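Local coordinates for cell division control protein Cdc48 (Mycobacterium smegmatis, PDB 5E7P) that probably binds and hydrolyses ATP as a member of the AAA ATPase family, at residues S146-D151 with V169-T174; S116-A121 with T174-T179; A431-E436 with G461-I466. All coordinates share one frame; numbering follows the deposited sequence. Where two conformers were deposited one is given.

Interaction 1. Residues S146-D151 with V169-T174; sequences SLLPRD and VGITWT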
loop_
_atom_site.group_PDB
_atom_site.type_symbol
_atom_site.label_atom_id
_atom_site.label_comp_id
_atom_site.label_asym_id
_atom_site.label_seq_id
_atom_site.Cartn_x
_atom_site.Cartn_y
_atom_site.Cartn_z
ATOM N N SER A 146 -7.525 -18.019 12.278
ATOM C CA SER A 146 -6.448 -18.940 12.603
ATOM C C SER A 146 -5.101 -18.292 12.312
ATOM O O SER A 146 -4.893 -17.734 11.235
ATOM C CB SER A 146 -6.595 -20.226 11.793
ATOM O OG SER A 146 -6.720 -19.933 10.413
ATOM N N LEU A 147 -4.189 -18.361 13.277
ATOM C CA LEU A 147 -2.854 -17.803 13.101
ATOM C C LEU A 147 -2.030 -18.671 12.159
ATOM O O LEU A 147 -1.176 -18.172 11.428
ATOM C CB LEU A 147 -2.135 -17.680 14.445
ATOM C CG LEU A 147 -2.772 -16.786 15.509
ATOM C CD1 LEU A 147 -1.837 -16.635 16.704
ATOM C CD2 LEU A 147 -3.133 -15.431 14.929
ATOM N N LEU A 148 -2.293 -19.973 12.185
ATOM C CA LEU A 148 -1.548 -20.925 11.375
ATOM C C LEU A 148 -2.483 -22.028 10.887
ATOM O O LEU A 148 -3.200 -22.631 11.683
ATOM C CB LEU A 148 -0.406 -21.525 12.193
ATOM C CG LEU A 148 0.845 -21.947 11.423
ATOM C CD1 LEU A 148 1.488 -20.739 10.761
ATOM C CD2 LEU A 148 1.829 -22.646 12.348
ATOM N N PRO A 149 -2.485 -22.286 9.572
ATOM C CA PRO A 149 -3.364 -23.295 8.969
ATOM C C PRO A 149 -3.022 -24.716 9.409
ATOM O O PRO A 149 -3.924 -25.536 9.581
ATOM C CB PRO A 149 -3.100 -23.139 7.467
ATOM C CG PRO A 149 -2.522 -21.768 7.314
ATOM C CD PRO A 149 -1.721 -21.543 8.555
ATOM N N ARG A 150 -1.736 -24.999 9.588
ATOM C CA ARG A 150 -1.295 -26.341 9.959
ATOM C C ARG A 150 -0.385 -26.322 11.183
ATOM O O ARG A 150 -0.411 -25.379 11.973
ATOM C CB ARG A 150 -0.578 -27.009 8.782
ATOM N N ASP A 151 0.420 -27.369 11.334
ATOM C CA ASP A 151 1.358 -27.468 12.448
ATOM C C ASP A 151 2.766 -27.806 11.962
ATOM O O ASP A 151 3.470 -26.950 11.425
ATOM C CB ASP A 151 0.885 -28.515 13.457
ATOM C CG ASP A 151 -0.431 -28.142 14.110
ATOM O OD1 ASP A 151 -1.494 -28.475 13.543
ATOM O OD2 ASP A 151 -0.404 -27.515 15.190
ATOM N N VAL A 169 12.167 -19.881 9.460
ATOM C CA VAL A 169 11.366 -19.050 8.574
ATOM C C VAL A 169 10.635 -17.983 9.394
ATOM O O VAL A 169 10.068 -17.033 8.852
ATOM C CB VAL A 169 10.393 -19.914 7.739
ATOM C CG1 VAL A 169 9.636 -19.074 6.743
ATOM C CG2 VAL A 169 11.164 -20.986 6.998
ATOM N N GLY A 170 10.672 -18.132 10.714
ATOM C CA GLY A 170 10.152 -17.106 11.601
ATOM C C GLY A 170 8.781 -17.399 12.179
ATOM O O GLY A 170 8.111 -16.501 12.691
ATOM N N ILE A 171 8.359 -18.656 12.098
ATOM C CA ILE A 171 7.094 -19.063 12.697
ATOM C C ILE A 171 7.283 -19.395 14.176
ATOM O O ILE A 171 7.877 -20.415 14.528
ATOM C CB ILE A 171 6.468 -20.262 11.958
ATOM C CG1 ILE A 171 6.171 -19.888 10.504
ATOM C CG2 ILE A 171 5.201 -20.715 12.659
ATOM C CD1 ILE A 171 5.478 -20.978 9.720
ATOM N N THR A 172 6.778 -18.516 15.036
ATOM C CA THR A 172 6.909 -18.677 16.479
ATOM C C THR A 172 5.582 -19.093 17.105
ATOM O O THR A 172 5.536 -19.954 17.984
ATOM C CB THR A 172 7.389 -17.372 17.134
ATOM O OG1 THR A 172 8.651 -16.994 16.571
ATOM C CG2 THR A 172 7.537 -17.547 18.642
ATOM N N TRP A 173 4.503 -18.475 16.637
ATOM C CA TRP A 173 3.164 -18.756 17.140
ATOM C C TRP A 173 2.689 -20.157 16.757
ATOM O O TRP A 173 3.292 -20.823 15.916
ATOM C CB TRP A 173 2.180 -17.714 16.610
ATOM C CG TRP A 173 2.170 -17.621 15.117
ATOM C CD1 TRP A 173 1.308 -18.244 14.264
ATOM C CD2 TRP A 173 3.069 -16.865 14.297
ATOM N NE1 TRP A 173 1.610 -17.920 12.964
ATOM C CE2 TRP A 173 2.689 -17.075 12.957
ATOM C CE3 TRP A 173 4.160 -16.031 14.565
ATOM C CZ2 TRP A 173 3.357 -16.480 11.888
ATOM C CZ3 TRP A 173 4.823 -15.442 13.505
ATOM C CH2 TRP A 173 4.419 -15.668 12.182
ATOM N N THR A 174 1.599 -20.593 17.380
ATOM C CA THR A 174 1.042 -21.914 17.115
ATOM C C THR A 174 -0.270 -21.810 16.347
ATOM O O THR A 174 -0.721 -20.714 16.017
ATOM C CB THR A 174 0.809 -22.697 18.419
ATOM O OG1 THR A 174 -0.060 -21.949 19.280
ATOM C CG2 THR A 174 2.129 -22.945 19.131
#
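Leu148 and Thr174 bring the two backbones closest, with 6.4 Å between Leu148 CA and Thr174 CA. The two segments meet as irregular chain, not as paired strands. Residues 146-151 follow strand 144-146. Residues 169-174 run from the end of helix 160-169 toward strand 177-184. Gly170, at a positive phi of 102°, is the C-prime residue of the Schellman motif that ends this helix. The chain then turns toward Leu148 through Ile171.

Trp173 meets both leucines. With chi1 at 56°, its CG lies between the backbone N and the carbonyl carbon, and the indole is directed at Leu147 and Leu148. Its NE1 donates to Leu147 O over 3.2 Å, but the bond is bent (134°) and weak. Leu147 CB lies 3.5 Å from Trp173 CD1, on the five-membered ring. Leu148 crosses the indole at about a right angle and brings its CD1 to 3.6 Å from Trp173 NE1. The other Leu148 branch, CD2, meets Ile171 CG2 at 3.9 Å. Ile171 CA stands over one face of the indole, offset toward the rim, so Ile171 lies beside both the leucine and the tryptophan.

Helix 127-133 adds Thr129, Met132 and Ala133 around Trp173. Arg435 of helix 427-448 touches Ile171 and the indole.

The contact is mostly apolar and buried. Its one polar link is a weak bond that gives the indole N-H an acceptor. Hydrocarbon packing therefore does most of the joining of the loop after strand 144-146 to the helix-to-strand connection.

Interaction 2. Residues S116-A121 with T174-T179; sequences SGSRLA and TSELLT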
loop_
_atom_site.group_PDB
_atom_site.type_symbol
_atom_site.label_atom_id
_atom_site.label_comp_id
_atom_site.label_asym_id
_atom_site.label_seq_id
_atom_site.Cartn_x
_atom_site.Cartn_y
_atom_site.Cartn_z
ATOM N N SER A 116 -9.599 -12.926 21.227
ATOM C CA SER A 116 -9.689 -13.728 22.440
ATOM C C SER A 116 -9.132 -15.122 22.197
ATOM O O SER A 116 -9.268 -15.673 21.107
ATOM C CB SER A 116 -11.136 -13.822 22.920
ATOM O OG SER A 116 -11.225 -14.555 24.129
ATOM N N GLY A 117 -8.502 -15.687 23.220
ATOM C CA GLY A 117 -7.943 -17.020 23.123
ATOM C C GLY A 117 -7.748 -17.644 24.488
ATOM O O GLY A 117 -8.289 -17.160 25.484
ATOM N N SER A 118 -6.974 -18.722 24.533
ATOM C CA SER A 118 -6.678 -19.403 25.787
ATOM C C SER A 118 -5.755 -18.558 26.656
ATOM O O SER A 118 -5.118 -17.623 26.172
ATOM C CB SER A 118 -6.048 -20.771 25.518
ATOM O OG SER A 118 -4.966 -20.662 24.609
ATOM N N ARG A 119 -5.684 -18.894 27.941
ATOM C CA ARG A 119 -4.843 -18.162 28.882
ATOM C C ARG A 119 -3.359 -18.357 28.582
ATOM O O ARG A 119 -2.527 -17.525 28.949
ATOM C CB ARG A 119 -5.152 -18.589 30.318
ATOM N N LEU A 120 -3.034 -19.457 27.911
ATOM C CA LEU A 120 -1.648 -19.773 27.581
ATOM C C LEU A 120 -1.139 -18.925 26.417
ATOM O O LEU A 120 -0.031 -18.391 26.466
ATOM C CB LEU A 120 -1.496 -21.261 27.256
ATOM C CG LEU A 120 -0.065 -21.802 27.251
ATOM C CD1 LEU A 120 0.531 -21.758 28.651
ATOM C CD2 LEU A 120 -0.019 -23.213 26.685
ATOM N N ALA A 121 -1.954 -18.796 25.375
ATOM C CA ALA A 121 -1.584 -17.994 24.214
ATOM C C ALA A 121 -1.641 -16.511 24.552
ATOM O O ALA A 121 -0.893 -15.708 23.997
ATOM C CB ALA A 121 -2.491 -18.309 23.039
ATOM N N THR A 174 1.599 -20.593 17.380
ATOM C CA THR A 174 1.042 -21.914 17.115
ATOM C C THR A 174 -0.270 -21.810 16.347
ATOM O O THR A 174 -0.721 -20.714 16.017
ATOM C CB THR A 174 0.809 -22.697 18.419
ATOM O OG1 THR A 174 -0.060 -21.949 19.280
ATOM C CG2 THR A 174 2.129 -22.945 19.131
ATOM N N SER A 175 -0.878 -22.957 16.065
ATOM C CA SER A 175 -2.121 -22.999 15.303
ATOM C C SER A 175 -3.345 -23.053 16.211
ATOM O O SER A 175 -4.020 -24.080 16.296
ATOM C CB SER A 175 -2.127 -24.199 14.355
ATOM O OG SER A 175 -2.058 -25.419 15.073
ATOM N N GLU A 176 -3.632 -21.946 16.884
ATOM C CA GLU A 176 -4.802 -21.871 17.751
ATOM C C GLU A 176 -5.848 -20.921 17.180
ATOM O O GLU A 176 -5.536 -19.796 16.793
ATOM C CB GLU A 176 -4.406 -21.432 19.162
ATOM C CG GLU A 176 -5.580 -21.338 20.124
ATOM C CD GLU A 176 -5.168 -20.865 21.503
ATOM O OE1 GLU A 176 -3.958 -20.911 21.811
ATOM O OE2 GLU A 176 -6.057 -20.443 22.275
ATOM N N LEU A 177 -7.092 -21.386 17.132
ATOM C CA LEU A 177 -8.191 -20.581 16.613
ATOM C C LEU A 177 -8.629 -19.527 17.624
ATOM O O LEU A 177 -8.924 -19.840 18.777
ATOM C CB LEU A 177 -9.374 -21.469 16.216
ATOM C CG LEU A 177 -9.422 -21.976 14.770
ATOM C CD1 LEU A 177 -8.148 -22.714 14.385
ATOM C CD2 LEU A 177 -10.637 -22.866 14.558
ATOM N N LEU A 178 -8.660 -18.276 17.182
ATOM C CA LEU A 178 -9.052 -17.165 18.036
ATOM C C LEU A 178 -10.375 -16.589 17.556
ATOM O O LEU A 178 -10.853 -16.932 16.476
ATOM C CB LEU A 178 -7.982 -16.076 18.005
ATOM C CG LEU A 178 -6.540 -16.529 18.230
ATOM C CD1 LEU A 178 -5.578 -15.389 17.951
ATOM C CD2 LEU A 178 -6.357 -17.058 19.645
ATOM N N THR A 179 -10.967 -15.714 18.363
ATOM C CA THR A 179 -12.169 -14.999 17.953
ATOM C C THR A 179 -11.962 -13.495 18.066
ATOM O O THR A 179 -11.267 -13.022 18.964
ATOM C CB THR A 179 -13.413 -15.416 18.771
ATOM O OG1 THR A 179 -13.158 -15.235 20.168
ATOM C CG2 THR A 179 -13.764 -16.873 18.506
#
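Glu176 reaches across to Ser118 with its chain fully extended (chi1 -180°, chi2 -178°). Its OE2 takes two bonds from that one residue. Ser118 N donates over 3.0 Å to Glu176 OE2, nearly along the C-O axis. Ser118 OG donates over 2.6 Å to the same Glu176 OE2, from the syn side and 20° out of the carboxylate plane. Ala121 turns its methyl toward the other oxygen, OE1.

Leu178 comes next across the contact. Its CB lies 3.4 Å from Ser116 O, and its CD2 lies 3.8 Å from Gly117 CA. Trp199 of strand 196-199 touches both Leu178 and Ala121.

Thr179 pairs with Ser116 as an antiparallel hydrogen-bonded pair. Ser116 N donates to Thr179 O over 2.8 Å, and Thr179 N returns the bond to Ser116 O over 3.2 Å. Their side chains share a face of the sheet, with Ser116 CB 3.7 Å from Thr179 OG1. This joins strand 112-116 to strand 177-184, whose Leu178 bonds Val145 by its backbone.

The carboxylate thus lies at the start of helix 119-124. The nearby helix N-terminus would probably favour its negative charge, and the two bonds to OE2 probably help hold the turn between strand 112-116 and the helix.

Interaction 3. Residues A431-E436 with G461-I466; sequences AAVVRE and GALTVI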
loop_
_atom_site.group_PDB
_atom_site.type_symbol
_atom_site.label_atom_id
_atom_site.label_comp_id
_atom_site.label_asym_id
_atom_site.label_seq_id
_atom_site.Cartn_x
_atom_site.Cartn_y
_atom_site.Cartn_z
ATOM N N ALA A 431 8.076 -12.387 2.841
ATOM C CA ALA A 431 8.281 -13.177 4.046
ATOM C C ALA A 431 7.093 -14.109 4.265
ATOM O O ALA A 431 7.266 -15.288 4.573
ATOM C CB ALA A 431 8.481 -12.275 5.252
ATOM N N ALA A 432 5.888 -13.574 4.091
ATOM C CA ALA A 432 4.668 -14.368 4.210
ATOM C C ALA A 432 4.610 -15.441 3.126
ATOM O O ALA A 432 4.143 -16.554 3.364
ATOM C CB ALA A 432 3.444 -13.475 4.139
ATOM N N VAL A 433 5.088 -15.098 1.935
ATOM C CA VAL A 433 5.182 -16.059 0.841
ATOM C C VAL A 433 6.066 -17.235 1.240
ATOM O O VAL A 433 5.718 -18.393 1.011
ATOM C CB VAL A 433 5.735 -15.401 -0.444
ATOM C CG1 VAL A 433 6.169 -16.455 -1.451
ATOM C CG2 VAL A 433 4.695 -14.468 -1.056
ATOM N N VAL A 434 7.201 -16.929 1.863
ATOM C CA VAL A 434 8.148 -17.954 2.286
ATOM C C VAL A 434 7.602 -18.806 3.435
ATOM O O VAL A 434 7.785 -20.025 3.450
ATOM C CB VAL A 434 9.513 -17.337 2.662
ATOM C CG1 VAL A 434 10.418 -18.371 3.309
ATOM C CG2 VAL A 434 10.182 -16.743 1.429
ATOM N N ARG A 435 6.924 -18.169 4.386
ATOM C CA ARG A 435 6.312 -18.899 5.494
ATOM C C ARG A 435 5.276 -19.893 4.986
ATOM O O ARG A 435 5.203 -21.026 5.465
ATOM C CB ARG A 435 5.673 -17.946 6.510
ATOM C CG ARG A 435 6.667 -17.059 7.245
ATOM C CD ARG A 435 6.084 -16.506 8.538
ATOM N NE ARG A 435 4.832 -15.790 8.318
ATOM C CZ ARG A 435 4.755 -14.508 7.976
ATOM N NH1 ARG A 435 5.862 -13.799 7.808
ATOM N NH2 ARG A 435 3.570 -13.938 7.798
ATOM N N GLU A 436 4.483 -19.459 4.009
ATOM C CA GLU A 436 3.489 -20.322 3.386
ATOM C C GLU A 436 4.178 -21.458 2.638
ATOM O O GLU A 436 3.712 -22.597 2.656
ATOM C CB GLU A 436 2.600 -19.521 2.431
ATOM C CG GLU A 436 1.596 -20.359 1.656
ATOM C CD GLU A 436 0.545 -20.997 2.547
ATOM O OE1 GLU A 436 0.211 -20.403 3.594
ATOM O OE2 GLU A 436 0.053 -22.094 2.196
ATOM N N GLY A 461 3.013 -22.001 -5.378
ATOM C CA GLY A 461 1.739 -22.347 -4.774
ATOM C C GLY A 461 1.332 -21.326 -3.727
ATOM O O GLY A 461 0.146 -21.060 -3.527
ATOM N N ALA A 462 2.327 -20.749 -3.061
ATOM C CA ALA A 462 2.092 -19.731 -2.047
ATOM C C ALA A 462 1.475 -18.480 -2.665
ATOM O O ALA A 462 0.674 -17.794 -2.032
ATOM C CB ALA A 462 3.392 -19.383 -1.336
ATOM N N LEU A 463 1.849 -18.191 -3.907
ATOM C CA LEU A 463 1.357 -17.005 -4.603
ATOM C C LEU A 463 -0.150 -17.052 -4.860
ATOM O O LEU A 463 -0.768 -16.026 -5.142
ATOM C CB LEU A 463 2.109 -16.811 -5.924
ATOM C CG LEU A 463 3.623 -16.616 -5.824
ATOM C CD1 LEU A 463 4.227 -16.348 -7.192
ATOM C CD2 LEU A 463 3.957 -15.490 -4.862
ATOM N N THR A 464 -0.737 -18.241 -4.762
ATOM C CA THR A 464 -2.172 -18.390 -4.986
ATOM C C THR A 464 -2.995 -18.022 -3.750
ATOM O O THR A 464 -4.218 -17.906 -3.832
ATOM C CB THR A 464 -2.542 -19.824 -5.421
ATOM O OG1 THR A 464 -2.406 -20.716 -4.307
ATOM C CG2 THR A 464 -1.650 -20.292 -6.568
ATOM N N VAL A 465 -2.332 -17.838 -2.609
ATOM C CA VAL A 465 -3.041 -17.559 -1.358
ATOM C C VAL A 465 -2.546 -16.327 -0.593
ATOM O O VAL A 465 -3.218 -15.851 0.322
ATOM C CB VAL A 465 -3.015 -18.773 -0.403
ATOM C CG1 VAL A 465 -3.847 -19.914 -0.964
ATOM C CG2 VAL A 465 -1.581 -19.216 -0.141
ATOM N N ILE A 466 -1.377 -15.812 -0.958
ATOM C CA ILE A 466 -0.812 -14.666 -0.247
ATOM C C ILE A 466 -1.124 -13.342 -0.938
ATOM O O ILE A 466 -0.676 -13.092 -2.056
ATOM C CB ILE A 466 0.712 -14.796 -0.074
ATOM C CG1 ILE A 466 1.050 -16.046 0.740
ATOM C CG2 ILE A 466 1.277 -13.552 0.598
ATOM C CD1 ILE A 466 0.381 -16.088 2.098
#
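Val433 lies across Ala462, Leu463 and Ile466, and its two methyls divide the work. CG1 stands anti to the backbone N (chi1 165°) and meets Ala462 CB at 4.0 Å. CG2 meets Ile466 CG2 at 3.9 Å and Leu463 CD2 at 4.0 Å. The small Ala462 side chain fits close to the helix backbone, with its CB 3.4 Å from Val433 O. Here the two chains come nearest, 5.6 Å between Val433 CA and Ala462 CA.

One turn before Glu436, Ala432 CB faces Ile466 CG2 at 4.2 Å. Ile466 CD1 also lies against Ala432 O and Glu436 CB.

Glu436 contributes its hydrocarbon part. Its CG rests on Ala462 CB at 3.6 Å and also touches Val465 CG2, and the glutamate and Val465 side chains cross at about a right angle. A bend at chi2 (66°) folds the chain so that CD also lies near Val465 CG2. Its OE2 forms salt bridges with Arg37, near the N-terminus of the chain, and with Arg440 of the same helix.

The contact joins helix 427-448 to helix 456-462 and the turn that follows it, probably within the helical lid of the first AAA module. Val427 and Ala428, at the start of the longer helix, line an ADP pocket. No hydrogen bond crosses between the segments. They are held by apolar contact, while Glu436 OE2 is paired with two arginines, and the bridge to Arg37 links this helix to the N-terminal part of the chain.

In the fold
Interaction 1 is nested inside the loop closed by interaction 2, and the two share Thr174. Asp151 OD2 and Ser175 OG probably form a hydrogen bond between them, and Leu147 packs on Leu178. Interaction 1 is the buried one and is mainly apolar. Interaction 2, between the two middle strands of the sheet and farther from the chain's centre, is partly buried and relies on backbone pairing and a carboxylate. Interaction 3 is also partly buried, but joins a helix to a helix end and the turn after it, with no hydrogen bond across. It meets interaction 1 where Val169 packs on Val434 and Arg435, so helix 160-169 borders helix 427-448. Interactions 2 and 3 do not touch.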